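Local coordinates for protein glutathione S-transferase (Burkholderia xenovorans, PDB 2DSA) that reductively dechlorinates metabolites of polychlorinated biphenyls and probably has glutathione transferase activity, binding glutathione next to a biphenyl-pathway metabolite, at residues Val30-Ala33 with Ser34-Thr37; Phe159-Leu162 with Gly163-Ala166; Gln179-Gln182 with Gly183-Gly187. One frame throughout, in Å; residues are numbered along the deposited sequence.

Contact 1 of 3, residues Val30-Ala33 with Ser34-Thr37; sequences VDLA and SKKT. With GSH (glutathione), chain E.
V30 and T37 stand opposite each other, with CA atoms 4.2 Å apart, where the chain folds back on itself; the two short runs, V30-A33 and S34-T37, are antiparallel. V30 and T37 form a non-hydrogen-bonded pair, and beyond it D31 N donates to K36 O at 2.8 Å, nearly straight at 170°. Both K35 and K36 face D31, which makes a G1 beta bulge; K35 takes the left-handed backbone conformation this bulge needs, and its N makes a weak bond to D31 O. Beta-branched V30 and T37 suit the extended backbone and turn their side chains to the same buried face, against Y4 of strand 2-5.

D31 holds the turn from the other face. With CG anti to its own backbone N (chi1 -174°), the carboxylate swings back over the loop, where OD1 accepts the S34 amide at 2.9 Å from above the carboxylate plane. The same oxygen takes a weak bond from A33 N, an Asx turn, so a short acid gathers two amides of the tight turn. L32 and K35 line the glutathione pocket. The L32 CD2 methyl lies 3.6 Å from glutathione O2, the cysteinyl carbonyl oxygen. The K35 chain, bent at chi2 and chi4, passes L32 O, its CD 3.1 Å from that oxygen, and brings NZ to 3.5 Å from glutathione O32, a glycyl carboxylate oxygen. At that distance the lysine probably attracts the carboxylate through its charge, and the turn therefore presents an apolar side chain to the cysteinyl carbonyl and a cationic one to the glycyl carboxylate.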
loop_
_atom_site.group_PDB
_atom_site.type_symbol
_atom_site.label_atom_id
_atom_site.label_comp_id
_atom_site.label_asym_id
_atom_site.label_seq_id
_atom_site.Cartn_x
_atom_site.Cartn_y
_atom_site.Cartn_z
ATOM N N VAL A 30 15.729 3.397 -16.012
ATOM C CA VAL A 30 15.578 1.955 -16.136
ATOM C C VAL A 30 14.741 1.685 -17.379
ATOM O O VAL A 30 13.689 2.305 -17.567
ATOM C CB VAL A 30 14.915 1.336 -14.864
ATOM C CG1 VAL A 30 14.645 -0.165 -15.044
ATOM C CG2 VAL A 30 15.785 1.586 -13.620
ATOM N N ASP A 31 15.226 0.787 -18.239
ATOM C CA ASP A 31 14.426 0.308 -19.366
ATOM C C ASP A 31 13.500 -0.791 -18.858
ATOM O O ASP A 31 13.940 -1.908 -18.601
ATOM C CB ASP A 31 15.324 -0.198 -20.513
ATOM C CG ASP A 31 14.528 -0.566 -21.779
ATOM O OD1 ASP A 31 13.594 -1.405 -21.714
ATOM O OD2 ASP A 31 14.847 -0.023 -22.854
ATOM N N LEU A 32 12.220 -0.477 -18.719
ATOM C CA LEU A 32 11.263 -1.434 -18.155
ATOM C C LEU A 32 10.940 -2.632 -19.060
ATOM O O LEU A 32 10.377 -3.632 -18.589
ATOM C CB LEU A 32 9.974 -0.727 -17.696
ATOM C CG LEU A 32 10.072 0.321 -16.573
ATOM C CD1 LEU A 32 8.714 0.915 -16.287
ATOM C CD2 LEU A 32 10.680 -0.262 -15.295
ATOM N N ALA A 33 11.286 -2.544 -20.345
ATOM C CA ALA A 33 11.112 -3.688 -21.248
ATOM C C ALA A 33 12.245 -4.711 -21.094
ATOM O O ALA A 33 11.993 -5.907 -20.870
ATOM C CB ALA A 33 10.972 -3.220 -22.712
ATOM N N SER A 34 13.484 -4.225 -21.195
ATOM C CA SER A 34 14.697 -5.058 -21.092
ATOM C C SER A 34 15.226 -5.239 -19.659
ATOM O O SER A 34 16.077 -6.112 -19.412
ATOM C CB SER A 34 15.810 -4.458 -21.941
ATOM O OG SER A 34 16.183 -3.183 -21.448
ATOM N N LYS A 35 14.735 -4.400 -18.735
ATOM C CA LYS A 35 15.136 -4.422 -17.319
ATOM C C LYS A 35 16.622 -4.118 -17.124
ATOM O O LYS A 35 17.279 -4.694 -16.259
ATOM C CB LYS A 35 14.740 -5.750 -16.662
ATOM C CG LYS A 35 13.367 -5.770 -15.993
ATOM C CD LYS A 35 12.417 -4.726 -16.528
ATOM C CE LYS A 35 11.214 -4.564 -15.632
ATOM N NZ LYS A 35 10.577 -5.866 -15.304
ATOM N N LYS A 36 17.136 -3.203 -17.940
ATOM C CA LYS A 36 18.504 -2.724 -17.810
ATOM C C LYS A 36 18.479 -1.275 -17.364
ATOM O O LYS A 36 17.670 -0.480 -17.847
ATOM C CB LYS A 36 19.270 -2.846 -19.134
ATOM C CG LYS A 36 19.109 -4.182 -19.842
ATOM C CD LYS A 36 19.602 -5.356 -18.994
ATOM C CE LYS A 36 21.067 -5.638 -19.234
ATOM N NZ LYS A 36 21.301 -6.041 -20.658
ATOM N N THR A 37 19.355 -0.936 -16.428
ATOM C CA THR A 37 19.543 0.455 -16.069
ATOM C C THR A 37 20.266 1.196 -17.210
ATOM O O THR A 37 20.553 0.606 -18.266
ATOM C CB THR A 37 20.303 0.615 -14.741
ATOM O OG1 THR A 37 21.690 0.307 -14.935
ATOM C CG2 THR A 37 19.712 -0.283 -13.663
HETATM N N1 GSH E . 4.100 -2.083 -5.474
HETATM C CA1 GSH E . 4.961 -1.223 -6.296
HETATM C C1 GSH E . 5.106 0.140 -5.676
HETATM O O11 GSH E . 4.126 0.679 -5.106
HETATM O O12 GSH E . 6.198 0.763 -5.743
HETATM C CB1 GSH E . 4.434 -1.020 -7.712
HETATM C CG1 GSH E . 5.473 -0.285 -8.575
HETATM C CD1 GSH E . 5.074 -0.355 -10.023
HETATM O OE1 GSH E . 3.873 -0.989 -10.323
HETATM N N2 GSH E . 5.878 0.196 -10.937
HETATM C CA2 GSH E . 5.646 0.164 -12.372
HETATM C C2 GSH E . 6.681 -0.645 -13.087
HETATM O O2 GSH E . 8.033 -0.468 -12.808
HETATM C CB2 GSH E . 5.651 1.567 -12.980
HETATM S SG2 GSH E . 4.306 2.553 -12.295
HETATM N N3 GSH E . 6.260 -1.517 -13.982
HETATM C CA3 GSH E . 6.221 -2.941 -13.683
HETATM C C3 GSH E . 7.204 -3.611 -14.584
HETATM O O31 GSH E . 7.952 -2.874 -15.267
HETATM O O32 GSH E . 7.284 -4.858 -14.654
#

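Contact 2 of 3, residues Phe159-Leu162 with Gly163-Ala166; sequences FVVL and GWSA. With HPX ((2Z,4E)-2-hydroxy-6-oxo-6-phenylhexa-2,4-dienoic acid), chain F.
W164 and V161 meet because the tryptophan's CG lies anti to its carbonyl carbon (chi1 -67°), which lays the indole back along the last turn of the helix. V161 CA then sits over the six-membered ring, 4.2 Å from its centroid, in a CH-pi contact. V160 O lies over the same face, offset toward the rim, while V161 CG2 reaches W164 CZ3 at 4.1 Å. A broad flat ring suits this place, since its opposite face receives HPX: W164 CD1 is 3.5 Å from HPX CB6 of the phenyl ring, and the dienoate chain runs on past the six-membered ring. The indole NE1 donates to G8 O, which fixes the rotation of the ring, and H106 and F113 meet it edge-to-face.

G163 N still bonds F159 O, four residues back, but the next bonds span three: W164 N turns to V161 O at 3.0 Å, and S165 N to L162 O. L162 O also accepts from S165 OG, at 2.7 Å and almost in line with the carbonyl bond; a small hydroxyl can fold back onto the carbonyl three residues earlier. W164, at this helix end, lines both the HPX and glutathione pockets, consistent with the H-site between the two domains of a glutathione S-transferase.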
loop_
_atom_site.group_PDB
_atom_site.type_symbol
_atom_site.label_atom_id
_atom_site.label_comp_id
_atom_site.label_asym_id
_atom_site.label_seq_id
_atom_site.Cartn_x
_atom_site.Cartn_y
_atom_site.Cartn_z
ATOM N N PHE A 159 -1.136 13.135 -7.400
ATOM C CA PHE A 159 -0.902 13.926 -8.603
ATOM C C PHE A 159 -0.299 13.111 -9.753
ATOM O O PHE A 159 -0.672 13.290 -10.919
ATOM C CB PHE A 159 -0.006 15.121 -8.263
ATOM C CG PHE A 159 0.463 15.881 -9.462
ATOM C CD1 PHE A 159 -0.298 16.933 -9.978
ATOM C CD2 PHE A 159 1.673 15.549 -10.087
ATOM C CE1 PHE A 159 0.130 17.628 -11.094
ATOM C CE2 PHE A 159 2.111 16.252 -11.200
ATOM C CZ PHE A 159 1.349 17.287 -11.701
ATOM N N VAL A 160 0.621 12.206 -9.427
ATOM C CA VAL A 160 1.296 11.410 -10.448
ATOM C C VAL A 160 0.352 10.372 -11.085
ATOM O O VAL A 160 0.297 10.241 -12.311
ATOM C CB VAL A 160 2.576 10.749 -9.893
ATOM C CG1 VAL A 160 3.112 9.663 -10.851
ATOM C CG2 VAL A 160 3.650 11.822 -9.608
ATOM N N VAL A 161 -0.362 9.634 -10.240
ATOM C CA VAL A 161 -1.373 8.683 -10.679
ATOM C C VAL A 161 -2.455 9.400 -11.502
ATOM O O VAL A 161 -2.808 8.938 -12.571
ATOM C CB VAL A 161 -1.983 7.883 -9.478
ATOM C CG1 VAL A 161 -3.163 7.004 -9.932
ATOM C CG2 VAL A 161 -0.911 7.011 -8.784
ATOM N N LEU A 162 -2.959 10.534 -11.024
ATOM C CA LEU A 162 -3.936 11.311 -11.809
ATOM C C LEU A 162 -3.435 11.699 -13.202
ATOM O O LEU A 162 -4.206 11.691 -14.168
ATOM C CB LEU A 162 -4.445 12.536 -11.053
ATOM C CG LEU A 162 -5.340 12.310 -9.830
ATOM C CD1 LEU A 162 -5.717 13.662 -9.214
ATOM C CD2 LEU A 162 -6.584 11.465 -10.150
ATOM N N GLY A 163 -2.144 12.018 -13.299
ATOM C CA GLY A 163 -1.508 12.363 -14.564
ATOM C C GLY A 163 -1.567 11.261 -15.608
ATOM O O GLY A 163 -1.449 11.520 -16.804
ATOM N N TRP A 164 -1.772 10.030 -15.173
ATOM C CA TRP A 164 -1.848 8.906 -16.100
ATOM C C TRP A 164 -3.137 8.859 -16.910
ATOM O O TRP A 164 -3.216 8.148 -17.912
ATOM C CB TRP A 164 -1.709 7.591 -15.351
ATOM C CG TRP A 164 -0.378 7.373 -14.744
ATOM C CD1 TRP A 164 0.786 8.016 -15.055
ATOM C CD2 TRP A 164 -0.058 6.412 -13.736
ATOM N NE1 TRP A 164 1.809 7.528 -14.286
ATOM C CE2 TRP A 164 1.323 6.538 -13.468
ATOM C CE3 TRP A 164 -0.806 5.455 -13.032
ATOM C CZ2 TRP A 164 1.981 5.744 -12.518
ATOM C CZ3 TRP A 164 -0.159 4.663 -12.084
ATOM C CH2 TRP A 164 1.232 4.819 -11.834
ATOM N N SER A 165 -4.143 9.601 -16.458
ATOM C CA SER A 165 -5.495 9.493 -16.999
ATOM C C SER A 165 -5.601 9.896 -18.473
ATOM O O SER A 165 -6.345 9.275 -19.223
ATOM C CB SER A 165 -6.469 10.288 -16.138
ATOM O OG SER A 165 -6.051 11.626 -16.109
ATOM N N ALA A 166 -4.847 10.924 -18.876
ATOM C CA ALA A 166 -4.771 11.344 -20.281
ATOM C C ALA A 166 -4.273 10.227 -21.196
ATOM O O ALA A 166 -4.719 10.104 -22.341
ATOM C CB ALA A 166 -3.881 12.565 -20.421
HETATM C CB3 HPX F . 4.069 7.645 -19.022
HETATM C CB4 HPX F . 2.735 8.045 -19.029
HETATM C CB5 HPX F . 1.778 7.292 -18.345
HETATM C CB6 HPX F . 2.165 6.148 -17.653
HETATM C CB1 HPX F . 3.495 5.751 -17.644
HETATM C CB2 HPX F . 4.447 6.499 -18.331
HETATM C CA6 HPX F . 3.915 4.513 -16.912
HETATM O OA4 HPX F . 4.950 3.951 -17.239
HETATM C CA5 HPX F . 3.106 3.953 -15.814
HETATM C CA4 HPX F . 2.977 2.633 -15.765
HETATM C CA3 HPX F . 2.208 1.970 -14.702
HETATM C CA2 HPX F . 2.332 0.657 -14.467
HETATM O OA3 HPX F . 3.127 -0.141 -15.170
HETATM C CA1 HPX F . 1.566 0.069 -13.396
HETATM O OA2 HPX F . 1.839 -1.094 -13.030
HETATM O OA1 HPX F . 0.668 0.758 -12.876
#

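Contact 3 of 3, residues Gln179-Gln182 with Gly183-Gly187; sequences QAFQ and GRVGG
Neighbouring turns of one helix meet here: F181 packs on V185 and R184 within helix 176-186, part of the all-helical C-terminal domain. Each backbone N-H meets the carbonyl four residues back, among them V185 N to F181 O at 3.0 Å and G186 N to Q182 O at 2.8 Å.

F181 is the hub. Its CG is anti to the backbone N (chi1 168°), which swings the ring to the side of its own carbonyl, along the helix toward V185, and the two side chains lie next to each other, pointing the same way. The CG2 methyl of V185 stands over one ring face, 3.9 Å from the centroid and 22° off its normal, a CH-pi contact; of the two valine branches it is CG2, anti to the carbonyl carbon, that reaches the ring. Both residues are buried, F181 against L158 and L162 of helix 153-163 and also against L140.

R184 crosses F181 at about a right angle. Its chain, bent at chi2 and chi3, folds back along the helix, so that one guanidinium face covers F181 CA and A180 O, with the guanidinium plane 69° from that of the ring. NH2 comes to 3.4 Å from F181 CA and lies near the plane of the ring, at its edge. The small CB of A180 lets the group settle closely, with NH1 4.0 Å from that CB. The arginine's length is used to reach beyond its own helix, since NH2 donates to P144 O while its CB stays against the F181 and A180 carbonyl oxygens.

What results is an i to i+4 aromatic-aliphatic pair on the inner side of an amphipathic helix, as in the helical bundle of the glutathione S-transferase C-terminal domain.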
loop_
_atom_site.group_PDB
_atom_site.type_symbol
_atom_site.label_atom_id
_atom_site.label_comp_id
_atom_site.label_asym_id
_atom_site.label_seq_id
_atom_site.Cartn_x
_atom_site.Cartn_y
_atom_site.Cartn_z
ATOM N N GLN A 179 -9.241 18.093 -10.996
ATOM C CA GLN A 179 -8.592 18.999 -11.952
ATOM C C GLN A 179 -8.053 20.245 -11.258
ATOM O O GLN A 179 -6.975 20.728 -11.586
ATOM C CB GLN A 179 -9.569 19.398 -13.055
ATOM C CG GLN A 179 -9.977 18.252 -13.945
ATOM C CD GLN A 179 -11.163 18.590 -14.814
ATOM O OE1 GLN A 179 -12.092 19.276 -14.381
ATOM N NE2 GLN A 179 -11.153 18.087 -16.047
ATOM N N ALA A 180 -8.819 20.763 -10.304
ATOM C CA ALA A 180 -8.383 21.882 -9.475
ATOM C C ALA A 180 -7.132 21.503 -8.684
ATOM O O ALA A 180 -6.196 22.296 -8.575
ATOM C CB ALA A 180 -9.495 22.310 -8.538
ATOM N N PHE A 181 -7.124 20.282 -8.154
ATOM C CA PHE A 181 -5.979 19.741 -7.419
ATOM C C PHE A 181 -4.749 19.609 -8.320
ATOM O O PHE A 181 -3.647 19.957 -7.909
ATOM C CB PHE A 181 -6.358 18.398 -6.771
ATOM C CG PHE A 181 -5.188 17.616 -6.233
ATOM C CD1 PHE A 181 -4.737 17.818 -4.931
ATOM C CD2 PHE A 181 -4.558 16.650 -7.022
ATOM C CE1 PHE A 181 -3.665 17.081 -4.432
ATOM C CE2 PHE A 181 -3.488 15.915 -6.533
ATOM C CZ PHE A 181 -3.046 16.128 -5.241
ATOM N N GLN A 182 -4.948 19.126 -9.546
ATOM C CA GLN A 182 -3.857 19.001 -10.521
ATOM C C GLN A 182 -3.157 20.321 -10.796
ATOM O O GLN A 182 -1.930 20.369 -10.881
ATOM C CB GLN A 182 -4.372 18.431 -11.831
ATOM C CG GLN A 182 -4.667 16.961 -11.766
ATOM C CD GLN A 182 -5.170 16.415 -13.072
ATOM O OE1 GLN A 182 -4.610 15.460 -13.619
ATOM N NE2 GLN A 182 -6.227 17.024 -13.598
ATOM N N GLY A 183 -3.943 21.389 -10.932
ATOM C CA GLY A 183 -3.402 22.717 -11.191
ATOM C C GLY A 183 -2.706 23.323 -9.987
ATOM O O GLY A 183 -1.752 24.082 -10.126
ATOM N N ARG A 184 -3.202 22.979 -8.804
ATOM C CA ARG A 184 -2.647 23.412 -7.532
ATOM C C ARG A 184 -1.254 22.815 -7.302
ATOM O O ARG A 184 -0.333 23.519 -6.887
ATOM C CB ARG A 184 -3.601 22.983 -6.413
ATOM C CG ARG A 184 -3.451 23.737 -5.119
ATOM C CD ARG A 184 -4.786 23.864 -4.390
ATOM N NE ARG A 184 -5.482 22.586 -4.328
ATOM C CZ ARG A 184 -6.733 22.372 -4.727
ATOM N NH1 ARG A 184 -7.495 23.354 -5.213
ATOM N NH2 ARG A 184 -7.228 21.156 -4.613
ATOM N N VAL A 185 -1.111 21.520 -7.581
ATOM C CA VAL A 185 0.139 20.794 -7.380
ATOM C C VAL A 185 1.093 20.938 -8.566
ATOM O O VAL A 185 2.292 21.161 -8.376
ATOM C CB VAL A 185 -0.119 19.294 -7.073
ATOM C CG1 VAL A 185 1.195 18.537 -6.919
ATOM C CG2 VAL A 185 -0.945 19.141 -5.817
ATOM N N GLY A 186 0.553 20.800 -9.779
ATOM C CA GLY A 186 1.329 20.847 -11.013
ATOM C C GLY A 186 2.033 22.164 -11.238
ATOM O O GLY A 186 2.986 22.233 -12.023
ATOM N N GLY A 187 1.562 23.200 -10.541
ATOM C CA GLY A 187 2.099 24.552 -10.647
ATOM C C GLY A 187 3.291 24.846 -9.744
ATOM O O GLY A 187 3.867 25.936 -9.814
#

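Overall arrangement
The three contacts follow one another along the chain, contact 1 in the thioredoxin-like N-terminal domain and contacts 2 and 3 in the helical domain. Contacts 1 and 2 do not touch: their centres are about 22 Å apart and their nearest atoms about 9 Å, with glutathione and HPX bound in the cleft between them. Each domain thus supplies one wall of the active site. Contact 3 lies about 31 Å from contact 1, centre to centre, on the opposite side of the chain's centre, and forms a second layer: F159 CE1 of contact 2 packs 3.4 Å from G186 CA, where the missing side chain allows the ring a close approach. Contact 3 therefore backs the helix that leads into W164.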